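Local coordinates for protein putative O-methyltransferase (Klebsiella pneumoniae subsp. pneumoniae, PDB 3TFW) that probably transfers a methyl group from S-adenosylmethionine to an oxygen atom of an acceptor substrate that remains unidentified, at residues R66-G71 with Q90-E95. Sequence-based numbering, arbitrary orientation.
Sequences RILEIG and QLLTLE
Ile67 N donates to Gln90 O and Ile67 O accepts from Leu92 N, the first rungs of a parallel ladder. Glu69 repeats the pattern, its N reaching Leu92 O at 2.8 Å in a nearly straight bond and its O taking Leu94 N. The last rung, Gly71 N to Leu94 O, lies just past the end of strand 66-70 and is more bent, at 138°. The same carbonyl oxygens, apart from Leu94 O, also take weaker CA-H...O contacts, such as Leu91 CA to Ile67 O at 3.3 Å.

Among the side chains, one hydrogen bond crosses the pair: Thr93 OG1 donates to Glu69 OE1 over 2.7 Å, arriving from above the carboxylate plane, 41° out of it. Glu69 is extended, with CG anti to the backbone N (chi1 177°), and runs alongside Thr93. Its OE1 also bonds Thr78 OG1 of helix 76-82, while Thr93 OG1 has a further partner in Thr72 OG1. At the N-terminal ends of the strands, Gln90 OE1 lies over a face of the Arg66 guanidinium, 3.6 Å from NH1, a polar contact rather than a hydrogen bond.

The two strands and helix 76-82 form a beta-alpha-beta unit, and the 3-2-1-4-5-7-6 strand order is that of the class I methyltransferase Rossmann-like fold. In such enzymes the cofactor binds at the C-terminal ends of these strands, where Glu95 OE1 here accepts from Leu73 N and OE2 from Asp97 N.

Apolar side chains pack on both faces. On the face of Glu69 and Thr93, Leu91 CG sits 3.7 Å from both CB and CG2 of Ile67. On the other, Leu68 CD1 bridges Leu92 CD2 (3.9 Å) and Leu94 CD1 (4.1 Å), backed by Leu128 of helix 124-129.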
loop_
_atom_site.group_PDB
_atom_site.type_symbol
_atom_site.label_atom_id
_atom_site.label_comp_id
_atom_site.label_asym_id
_atom_site.label_seq_id
_atom_site.Cartn_x
_atom_site.Cartn_y
_atom_site.Cartn_z
ATOM N N ARG A 66 16.497 -5.941 -8.590
ATOM C CA ARG A 66 17.453 -5.018 -7.989
ATOM C C ARG A 66 16.725 -4.135 -6.992
ATOM O O ARG A 66 15.788 -3.436 -7.347
ATOM C CB ARG A 66 18.151 -4.156 -9.050
ATOM C CG ARG A 66 19.067 -4.964 -9.976
ATOM C CD ARG A 66 19.612 -4.182 -11.152
ATOM N NE ARG A 66 20.540 -5.038 -11.892
ATOM C CZ ARG A 66 21.835 -5.179 -11.599
ATOM N NH1 ARG A 66 22.378 -4.484 -10.612
ATOM N NH2 ARG A 66 22.595 -5.999 -12.320
ATOM N N ILE A 67 17.147 -4.206 -5.737
ATOM C CA ILE A 67 16.533 -3.415 -4.669
ATOM C C ILE A 67 17.608 -2.583 -3.976
ATOM O O ILE A 67 18.719 -3.070 -3.735
ATOM C CB ILE A 67 15.803 -4.317 -3.634
ATOM C CG1 ILE A 67 14.707 -5.144 -4.328
ATOM C CG2 ILE A 67 15.195 -3.456 -2.491
ATOM C CD1 ILE A 67 14.058 -6.229 -3.436
ATOM N N LEU A 68 17.270 -1.331 -3.659
ATOM C CA LEU A 68 18.110 -0.489 -2.810
ATOM C C LEU A 68 17.380 -0.170 -1.504
ATOM O O LEU A 68 16.237 0.280 -1.518
ATOM C CB LEU A 68 18.491 0.812 -3.533
ATOM C CG LEU A 68 19.188 1.930 -2.728
ATOM C CD1 LEU A 68 20.546 1.487 -2.167
ATOM C CD2 LEU A 68 19.378 3.195 -3.588
ATOM N N GLU A 69 18.049 -0.400 -0.382
ATOM C CA GLU A 69 17.493 -0.046 0.919
ATOM C C GLU A 69 18.428 0.925 1.639
ATOM O O GLU A 69 19.597 0.631 1.855
ATOM C CB GLU A 69 17.301 -1.299 1.771
ATOM C CG GLU A 69 16.785 -1.018 3.173
ATOM C CD GLU A 69 16.675 -2.267 4.028
ATOM O OE1 GLU A 69 17.548 -3.156 3.925
ATOM O OE2 GLU A 69 15.723 -2.339 4.827
ATOM N N ILE A 70 17.899 2.077 2.033
ATOM C CA ILE A 70 18.682 3.048 2.779
ATOM C C ILE A 70 18.282 2.991 4.267
ATOM O O ILE A 70 17.219 3.473 4.657
ATOM C CB ILE A 70 18.569 4.473 2.164
ATOM C CG1 ILE A 70 18.934 4.430 0.670
ATOM C CG2 ILE A 70 19.460 5.466 2.942
ATOM C CD1 ILE A 70 18.778 5.761 -0.091
ATOM N N GLY A 71 19.151 2.386 5.078
ATOM C CA GLY A 71 18.926 2.211 6.518
ATOM C C GLY A 71 18.619 0.760 6.870
ATOM O O GLY A 71 17.454 0.365 6.974
ATOM N N GLN A 90 19.440 -9.020 -6.476
ATOM C CA GLN A 90 20.359 -8.371 -5.549
ATOM C C GLN A 90 19.658 -7.285 -4.773
ATOM O O GLN A 90 18.867 -6.533 -5.338
ATOM C CB GLN A 90 21.516 -7.729 -6.290
ATOM C CG GLN A 90 22.421 -8.709 -6.982
ATOM C CD GLN A 90 23.393 -8.027 -7.901
ATOM O OE1 GLN A 90 23.049 -7.645 -9.022
ATOM N NE2 GLN A 90 24.623 -7.885 -7.444
ATOM N N LEU A 91 19.990 -7.194 -3.491
ATOM C CA LEU A 91 19.517 -6.112 -2.649
ATOM C C LEU A 91 20.731 -5.439 -2.022
ATOM O O LEU A 91 21.525 -6.073 -1.305
ATOM C CB LEU A 91 18.555 -6.625 -1.565
ATOM C CG LEU A 91 17.766 -5.556 -0.791
ATOM C CD1 LEU A 91 16.560 -6.198 -0.111
ATOM C CD2 LEU A 91 18.637 -4.829 0.239
ATOM N N LEU A 92 20.891 -4.158 -2.315
ATOM C CA LEU A 92 21.975 -3.377 -1.726
ATOM C C LEU A 92 21.396 -2.629 -0.532
ATOM O O LEU A 92 20.408 -1.915 -0.673
ATOM C CB LEU A 92 22.548 -2.379 -2.745
ATOM C CG LEU A 92 23.553 -1.367 -2.185
ATOM C CD1 LEU A 92 24.826 -2.064 -1.704
ATOM C CD2 LEU A 92 23.900 -0.275 -3.201
ATOM N N THR A 93 21.985 -2.810 0.646
ATOM C CA THR A 93 21.466 -2.128 1.828
ATOM C C THR A 93 22.578 -1.336 2.508
ATOM O O THR A 93 23.716 -1.802 2.622
ATOM C CB THR A 93 20.711 -3.076 2.811
ATOM O OG1 THR A 93 20.119 -2.308 3.880
ATOM C CG2 THR A 93 21.647 -4.126 3.403
ATOM N N LEU A 94 22.240 -0.126 2.939
ATOM C CA LEU A 94 23.224 0.818 3.457
ATOM C C LEU A 94 23.000 1.093 4.932
ATOM O O LEU A 94 21.884 1.426 5.344
ATOM C CB LEU A 94 23.152 2.132 2.666
ATOM C CG LEU A 94 23.144 1.989 1.143
ATOM C CD1 LEU A 94 23.041 3.388 0.466
ATOM C CD2 LEU A 94 24.386 1.235 0.673
ATOM N N GLU A 95 24.065 0.941 5.719
ATOM C CA GLU A 95 24.012 1.147 7.160
ATOM C C GLU A 95 25.255 1.894 7.626
ATOM O O GLU A 95 26.381 1.480 7.332
ATOM C CB GLU A 95 23.889 -0.190 7.895
ATOM C CG GLU A 95 23.824 -0.060 9.443
ATOM C CD GLU A 95 22.745 0.896 9.907
ATOM O OE1 GLU A 95 21.571 0.687 9.541
ATOM O OE2 GLU A 95 23.069 1.861 10.642
#